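Local coordinates for protein transcriptional regulators (LACI-FAMILY TRANSCRIPTIONAL REGULATORY PROTEIN) (Corynebacterium glutamicum, PDB 3GYB) that probably regulates transcription as a LacI-family DNA-binding factor, with a periplasmic-binding-protein-like core that binds a magnesium ion, at residues A[211-215]-A[216-220]; A[102-105]-A[106-109]; A[199-202]-A[203-207]. One frame throughout, in Å; residues are numbered along the deposited sequence.

Contact 1. Residues A[211-215]-A[216-220]. With MG (magnesium ion), chain C.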
loop_
_atom_site.group_PDB
_atom_site.type_symbol
_atom_site.label_atom_id
_atom_site.label_comp_id
_atom_site.label_asym_id
_atom_site.label_seq_id
_atom_site.Cartn_x
_atom_site.Cartn_y
_atom_site.Cartn_z
ATOM N N TYR A 211 5.577 -7.009 11.440
ATOM C CA TYR A 211 5.702 -5.822 12.279
ATOM C C TYR A 211 5.160 -4.632 11.493
ATOM O O TYR A 211 5.548 -4.426 10.345
ATOM C CB TYR A 211 7.187 -5.595 12.618
ATOM C CG TYR A 211 7.471 -4.784 13.875
ATOM C CD1 TYR A 211 8.243 -5.322 14.907
ATOM C CD2 TYR A 211 7.010 -3.478 14.014
ATOM C CE1 TYR A 211 8.552 -4.577 16.043
ATOM C CE2 TYR A 211 7.314 -2.721 15.155
ATOM C CZ TYR A 211 8.085 -3.281 16.159
ATOM O OH TYR A 211 8.392 -2.538 17.283
ATOM N N ASP A 212 4.247 -3.887 12.119
ATOM C CA ASP A 212 3.604 -2.685 11.568
ATOM C C ASP A 212 2.081 -2.711 11.594
ATOM O O ASP A 212 1.461 -1.668 11.663
ATOM C CB ASP A 212 4.005 -2.397 10.110
ATOM C CG ASP A 212 5.428 -1.891 9.971
ATOM O OD1 ASP A 212 6.052 -1.549 10.997
ATOM O OD2 ASP A 212 5.912 -1.833 8.821
ATOM N N ASN A 213 1.476 -3.890 11.546
ATOM C CA ASN A 213 0.015 -3.985 11.485
ATOM C C ASN A 213 -0.514 -3.095 10.361
ATOM O O ASN A 213 -1.402 -2.249 10.558
ATOM C CB ASN A 213 -0.665 -3.588 12.796
ATOM C CG ASN A 213 -2.159 -3.896 12.765
ATOM O OD1 ASN A 213 -2.558 -4.951 12.275
ATOM N ND2 ASN A 213 -2.982 -2.985 13.278
ATOM N N THR A 214 0.059 -3.294 9.180
ATOM C CA THR A 214 -0.328 -2.570 7.975
ATOM C C THR A 214 -1.750 -2.983 7.614
ATOM O O THR A 214 -2.254 -3.994 8.105
ATOM C CB THR A 214 0.545 -2.978 6.780
ATOM O OG1 THR A 214 0.499 -4.406 6.640
ATOM C CG2 THR A 214 1.979 -2.524 6.959
ATOM N N PRO A 215 -2.418 -2.204 6.752
ATOM C CA PRO A 215 -3.785 -2.553 6.352
ATOM C C PRO A 215 -3.782 -3.938 5.690
ATOM O O PRO A 215 -4.736 -4.701 5.817
ATOM C CB PRO A 215 -4.146 -1.443 5.371
ATOM C CG PRO A 215 -3.412 -0.264 5.932
ATOM C CD PRO A 215 -2.057 -0.859 6.268
ATOM N N LEU A 216 -2.693 -4.257 4.994
ATOM C CA LEU A 216 -2.553 -5.549 4.326
ATOM C C LEU A 216 -2.623 -6.695 5.331
ATOM O O LEU A 216 -3.268 -7.719 5.090
ATOM C CB LEU A 216 -1.212 -5.623 3.580
ATOM C CG LEU A 216 -0.979 -4.692 2.387
ATOM C CD1 LEU A 216 0.484 -4.764 1.963
ATOM C CD2 LEU A 216 -1.888 -5.091 1.236
ATOM N N ALA A 217 -1.954 -6.523 6.465
ATOM C CA ALA A 217 -1.944 -7.551 7.496
ATOM C C ALA A 217 -3.339 -7.777 8.056
ATOM O O ALA A 217 -3.661 -8.871 8.511
ATOM C CB ALA A 217 -0.988 -7.146 8.628
ATOM N N GLN A 218 -4.153 -6.728 8.003
ATOM C CA GLN A 218 -5.522 -6.744 8.516
ATOM C C GLN A 218 -6.541 -7.434 7.614
ATOM O O GLN A 218 -7.652 -7.742 8.053
ATOM C CB GLN A 218 -5.983 -5.309 8.767
ATOM C CG GLN A 218 -5.154 -4.547 9.792
ATOM C CD GLN A 218 -5.462 -3.065 9.790
ATOM O OE1 GLN A 218 -6.618 -2.666 9.664
ATOM N NE2 GLN A 218 -4.429 -2.238 9.940
ATOM N N THR A 219 -6.181 -7.668 6.361
ATOM C CA THR A 219 -7.115 -8.313 5.435
ATOM C C THR A 219 -7.355 -9.778 5.785
ATOM O O THR A 219 -6.508 -10.443 6.384
ATOM C CB THR A 219 -6.604 -8.247 3.976
ATOM O OG1 THR A 219 -5.374 -8.978 3.868
ATOM C CG2 THR A 219 -6.379 -6.802 3.545
ATOM N N ARG A 220 -8.525 -10.287 5.414
ATOM C CA ARG A 220 -8.840 -11.683 5.674
ATOM C C ARG A 220 -7.912 -12.576 4.853
ATOM O O ARG A 220 -7.488 -13.637 5.311
ATOM C CB ARG A 220 -10.293 -11.989 5.293
ATOM C CG ARG A 220 -10.648 -13.467 5.395
ATOM C CD ARG A 220 -10.634 -13.949 6.839
ATOM N NE ARG A 220 -10.850 -15.389 6.952
ATOM C CZ ARG A 220 -9.902 -16.309 6.794
ATOM N NH1 ARG A 220 -8.655 -15.947 6.513
ATOM N NH2 ARG A 220 -10.196 -17.596 6.930
HETATM MG MG MG C . 1.180 0.413 12.165
HETATM O O HOH W 1 -0.548 0.322 10.752
HETATM O O HOH W 2 -0.194 -0.143 13.756
HETATM O O HOH W 3 2.709 1.054 10.699
#
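Gln218 reaches back over the start of its short helix to grip the chain that enters it: NE2 donates to Asn213 O at 3.1 Å, with an N-H...O angle of 148°. The acceptor lies in the Gln218 amide plane, whereas the donor stands 46° above the carbonyl plane, so neither lone pair of Asn213 O is used squarely. A weak bond runs from the same NE2 to Thr214 O. Next to this grip, Asp212 O binds the magnesium ion at 2.2 Å, together with three waters, Asp229 and Ser231. One of these waters donates to Asn213 O at 2.7 Å.

Thr214 is the N-cap: its OG1 sits between its own N and carbonyl carbon (chi1 54°), facing the first turn, and accepts from Ala217 N at 3.2 Å. One turn on, Leu216 O accepts from both Thr219 N and Thr219 OG1, the latter at 2.7 Å in the carbonyl plane. Around these bonds the side chains of Asn213 and Gln218 cross at about a right angle, Asn213 OD1 lying 3.6 Å from Gln218 CG while its hydrogen-bonding partner is Arg266. The Leu216 side chain packs on Leu216 of the second subunit.

Asn213 O is thus a second-shell group of the metal, receiving both a metal-bound water and the Gln218 amide, which ties the magnesium loop after strand 207-211 to the capped helix.

Contact 2. Residues A[102-105]-A[106-109]; sequences DFRG and AEIA
Asp102 O to Ala106 N, Phe103 O to Glu107 N, Arg104 O to Ile108 N and Gly105 O to Ala109 N form four successive i to i+4 bonds of 2.9 to 3.0 Å, the first turns of helix 102-115. On one flank Arg104 and Glu107, three residues apart, make a salt bridge, with NH1 donating to Glu107 OE1 at 2.8 Å. The oxygen lies near the guanidinium plane, at its edge, but NH1 meets the carboxylate from above, 47° out of its plane; the two flat groups are nearly perpendicular, at 88°. A bend at chi2 (57°) swings the arginine chain forward along the helix to Glu107 and across Ile108. Ile108 covers one guanidinium face, its CG1 3.6 Å above the plane and over the centre.

Arg104 also touches Gln260 and Pro261 of strand 258-264, and Ile108 rests on Leu263 of the same strand. Asp102 faces another way, its carboxylate paired with Arg133 and Arg134 of helix 129-144. The edge of the Arg104 guanidinium thus carries the ion pair while one face lies on the Ile108 hydrocarbon; edge bond and covered face together would limit turning of the guanidinium about its own bonds.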
loop_
_atom_site.group_PDB
_atom_site.type_symbol
_atom_site.label_atom_id
_atom_site.label_comp_id
_atom_site.label_asym_id
_atom_site.label_seq_id
_atom_site.Cartn_x
_atom_site.Cartn_y
_atom_site.Cartn_z
ATOM N N ASP A 102 11.127 -0.057 19.303
ATOM C CA ASP A 102 11.476 -1.188 18.441
ATOM C C ASP A 102 12.114 -2.343 19.191
ATOM O O ASP A 102 11.923 -3.505 18.836
ATOM C CB ASP A 102 12.419 -0.743 17.324
ATOM C CG ASP A 102 11.720 0.082 16.272
ATOM O OD1 ASP A 102 10.699 -0.399 15.733
ATOM O OD2 ASP A 102 12.190 1.202 15.987
ATOM N N PHE A 103 12.894 -2.029 20.220
ATOM C CA PHE A 103 13.528 -3.085 20.993
ATOM C C PHE A 103 12.455 -3.929 21.669
ATOM O O PHE A 103 12.504 -5.159 21.636
ATOM C CB PHE A 103 14.472 -2.480 22.032
ATOM C CG PHE A 103 15.648 -1.766 21.431
ATOM C CD1 PHE A 103 16.593 -2.466 20.687
ATOM C CD2 PHE A 103 15.804 -0.394 21.594
ATOM C CE1 PHE A 103 17.677 -1.810 20.112
ATOM C CE2 PHE A 103 16.888 0.271 21.023
ATOM C CZ PHE A 103 17.824 -0.437 20.282
ATOM N N ARG A 104 11.474 -3.261 22.265
ATOM C CA ARG A 104 10.381 -3.947 22.942
ATOM C C ARG A 104 9.525 -4.729 21.944
ATOM O O ARG A 104 9.163 -5.880 22.193
ATOM C CB ARG A 104 9.514 -2.932 23.693
ATOM C CG ARG A 104 8.260 -3.509 24.339
ATOM C CD ARG A 104 8.579 -4.644 25.300
ATOM N NE ARG A 104 7.370 -5.153 25.940
ATOM C CZ ARG A 104 7.266 -6.350 26.504
ATOM N NH1 ARG A 104 8.305 -7.175 26.512
ATOM N NH2 ARG A 104 6.119 -6.727 27.055
ATOM N N GLY A 105 9.205 -4.096 20.819
ATOM C CA GLY A 105 8.393 -4.751 19.808
ATOM C C GLY A 105 9.009 -6.040 19.301
ATOM O O GLY A 105 8.330 -7.066 19.189
ATOM N N ALA A 106 10.301 -5.992 18.997
ATOM C CA ALA A 106 11.013 -7.163 18.503
ATOM C C ALA A 106 11.119 -8.218 19.604
ATOM O O ALA A 106 11.138 -9.416 19.333
ATOM C CB ALA A 106 12.397 -6.765 18.016
ATOM N N GLU A 107 11.184 -7.766 20.850
ATOM C CA GLU A 107 11.268 -8.687 21.977
ATOM C C GLU A 107 9.947 -9.448 22.084
ATOM O O GLU A 107 9.928 -10.665 22.287
ATOM C CB GLU A 107 11.529 -7.910 23.269
ATOM C CG GLU A 107 11.522 -8.767 24.523
ATOM C CD GLU A 107 11.791 -7.957 25.776
ATOM O OE1 GLU A 107 11.048 -6.985 26.035
ATOM O OE2 GLU A 107 12.749 -8.293 26.504
ATOM N N ILE A 108 8.845 -8.721 21.938
ATOM C CA ILE A 108 7.521 -9.319 22.013
ATOM C C ILE A 108 7.350 -10.367 20.919
ATOM O O ILE A 108 6.874 -11.469 21.175
ATOM C CB ILE A 108 6.418 -8.255 21.845
ATOM C CG1 ILE A 108 6.446 -7.288 23.033
ATOM C CG2 ILE A 108 5.056 -8.927 21.715
ATOM C CD1 ILE A 108 5.427 -6.165 22.940
ATOM N N ALA A 109 7.743 -10.010 19.700
ATOM C CA ALA A 109 7.624 -10.912 18.566
ATOM C C ALA A 109 8.431 -12.185 18.762
ATOM O O ALA A 109 7.929 -13.287 18.552
ATOM C CB ALA A 109 8.078 -10.209 17.289
#

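Contact 3. Residues A[199-202]-A[203-207]; sequences GLRV and PEDLS
Arg201 O is gripped by two backbone N-H groups, Asp205 N at 2.8 Å and Leu206 N at 3.1 Å, and so closes the tight loop between helix 185-198 and strand 207-211. This is an alpha-to-beta connection of the periplasmic-binding-protein-like domain, and it follows a Schellman motif in which Gly199, at positive phi, ends the helix. The two donors come from different directions: Leu206 N lies nearly along the C=O axis, whereas Asp205 N stands 38° above the carbonyl plane. The loop turns through a cis peptide bond between Val202 and Pro203.

Asp205 bonds the same residue a second time. With CG anti to its carbonyl carbon, its OD2 accepts from Arg201 N at 2.9 Å, on the anti side of the carboxylate and along an almost straight N-H...O line of 167°. Backbone and side chain of Asp205 therefore hold both polar atoms of the Arg201 main chain.

Glu204 takes the arginine's other end. Its carboxylate lies over one guanidinium face, the planes 16° apart, with CD 3.5 Å above the guanidinium plane and displaced toward the rim. Here the salt bridge is long, 3.7 Å from Arg201 NE to Glu204 OE1, and rests on charge alone because no N-H points at the oxygen. A water adds a hydrogen-bonded bridge, accepting from Arg201 NH2 and donating to Glu204 OE1.

Leucines anchor the inner side: both Leu200 and Leu206 pack on Leu171 of helix 160-173, and Val202 lies against Leu192 and Ala195. Leu206 O, buried without a hydrogen-bond partner, is met by Val202 CA at 3.5 Å in a CA-H...O contact.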
loop_
_atom_site.group_PDB
_atom_site.type_symbol
_atom_site.label_atom_id
_atom_site.label_comp_id
_atom_site.label_asym_id
_atom_site.label_seq_id
_atom_site.Cartn_x
_atom_site.Cartn_y
_atom_site.Cartn_z
ATOM N N GLY A 199 5.187 -24.881 -0.824
ATOM C CA GLY A 199 4.187 -25.861 -0.435
ATOM C C GLY A 199 4.104 -26.012 1.074
ATOM O O GLY A 199 3.638 -27.032 1.588
ATOM N N LEU A 200 4.574 -25.000 1.795
ATOM C CA LEU A 200 4.531 -25.024 3.249
ATOM C C LEU A 200 3.265 -24.329 3.718
ATOM O O LEU A 200 2.983 -23.201 3.311
ATOM C CB LEU A 200 5.741 -24.294 3.835
ATOM C CG LEU A 200 7.126 -24.874 3.544
ATOM C CD1 LEU A 200 8.190 -23.877 3.985
ATOM C CD2 LEU A 200 7.295 -26.201 4.272
ATOM N N ARG A 201 2.496 -24.997 4.566
ATOM C CA ARG A 201 1.279 -24.392 5.075
ATOM C C ARG A 201 1.623 -23.428 6.197
ATOM O O ARG A 201 2.482 -23.709 7.028
ATOM C CB ARG A 201 0.327 -25.465 5.606
ATOM C CG ARG A 201 -0.131 -26.463 4.557
ATOM C CD ARG A 201 -1.199 -27.375 5.133
ATOM N NE ARG A 201 -2.398 -26.626 5.497
ATOM C CZ ARG A 201 -3.448 -27.153 6.119
ATOM N NH1 ARG A 201 -3.449 -28.439 6.448
ATOM N NH2 ARG A 201 -4.497 -26.395 6.414
ATOM N N VAL A 202 0.966 -22.276 6.205
ATOM C CA VAL A 202 1.177 -21.298 7.263
ATOM C C VAL A 202 -0.170 -21.212 7.971
ATOM O O VAL A 202 -1.176 -20.904 7.340
ATOM C CB VAL A 202 1.556 -19.913 6.686
ATOM C CG1 VAL A 202 1.616 -18.887 7.801
ATOM C CG2 VAL A 202 2.913 -19.999 5.973
ATOM N N PRO A 203 -0.206 -21.439 9.296
ATOM C CA PRO A 203 0.887 -21.754 10.222
ATOM C C PRO A 203 1.198 -23.230 10.489
ATOM O O PRO A 203 2.117 -23.533 11.251
ATOM C CB PRO A 203 0.440 -21.056 11.492
ATOM C CG PRO A 203 -1.037 -21.400 11.505
ATOM C CD PRO A 203 -1.464 -21.221 10.042
ATOM N N GLU A 204 0.450 -24.144 9.878
ATOM C CA GLU A 204 0.657 -25.570 10.131
ATOM C C GLU A 204 2.102 -26.050 10.041
ATOM O O GLU A 204 2.550 -26.842 10.876
ATOM C CB GLU A 204 -0.215 -26.414 9.198
ATOM C CG GLU A 204 -1.712 -26.379 9.510
ATOM C CD GLU A 204 -2.379 -25.076 9.107
ATOM O OE1 GLU A 204 -1.795 -24.330 8.298
ATOM O OE2 GLU A 204 -3.501 -24.807 9.590
ATOM N N ASP A 205 2.831 -25.581 9.035
ATOM C CA ASP A 205 4.224 -25.986 8.862
ATOM C C ASP A 205 5.209 -24.900 9.273
ATOM O O ASP A 205 6.241 -25.182 9.885
ATOM C CB ASP A 205 4.506 -26.359 7.405
ATOM C CG ASP A 205 3.691 -27.544 6.936
ATOM O OD1 ASP A 205 3.562 -28.517 7.706
ATOM O OD2 ASP A 205 3.191 -27.503 5.797
ATOM N N LEU A 206 4.880 -23.658 8.945
ATOM C CA LEU A 206 5.767 -22.536 9.238
ATOM C C LEU A 206 5.019 -21.362 9.857
ATOM O O LEU A 206 3.962 -20.977 9.363
ATOM C CB LEU A 206 6.431 -22.081 7.934
ATOM C CG LEU A 206 7.352 -20.857 7.954
ATOM C CD1 LEU A 206 8.660 -21.217 8.641
ATOM C CD2 LEU A 206 7.623 -20.398 6.534
ATOM N N SER A 207 5.560 -20.805 10.940
ATOM C CA SER A 207 4.947 -19.647 11.589
ATOM C C SER A 207 5.641 -18.382 11.097
ATOM O O SER A 207 6.859 -18.374 10.911
ATOM C CB SER A 207 5.085 -19.723 13.114
ATOM O OG SER A 207 4.126 -20.607 13.677
HETATM O O HOH W 4 -3.361 -23.449 6.397
#

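Overall arrangement
From the N terminus, contact 2 comes first, in the opening turns of helix 102-115 after strand 97-100. Contact 3 follows far along the chain, closing the loop between helix 185-198 and strand 207-211. That strand then leads straight into contact 1, where residues 211-215 turn at its end into helix 215-218. The three lie in series and none nests within or crosses another. Contacts 1 and 2 meet in space, since Tyr211 packs against Asp102, Gly105 and Ala106, their centres about 17 Å apart. Contact 3 touches neither, apart from adjoining contact 1 in sequence. Strand 207-211 thus joins the surface loop of contact 3 to the magnesium-binding loop of contact 1.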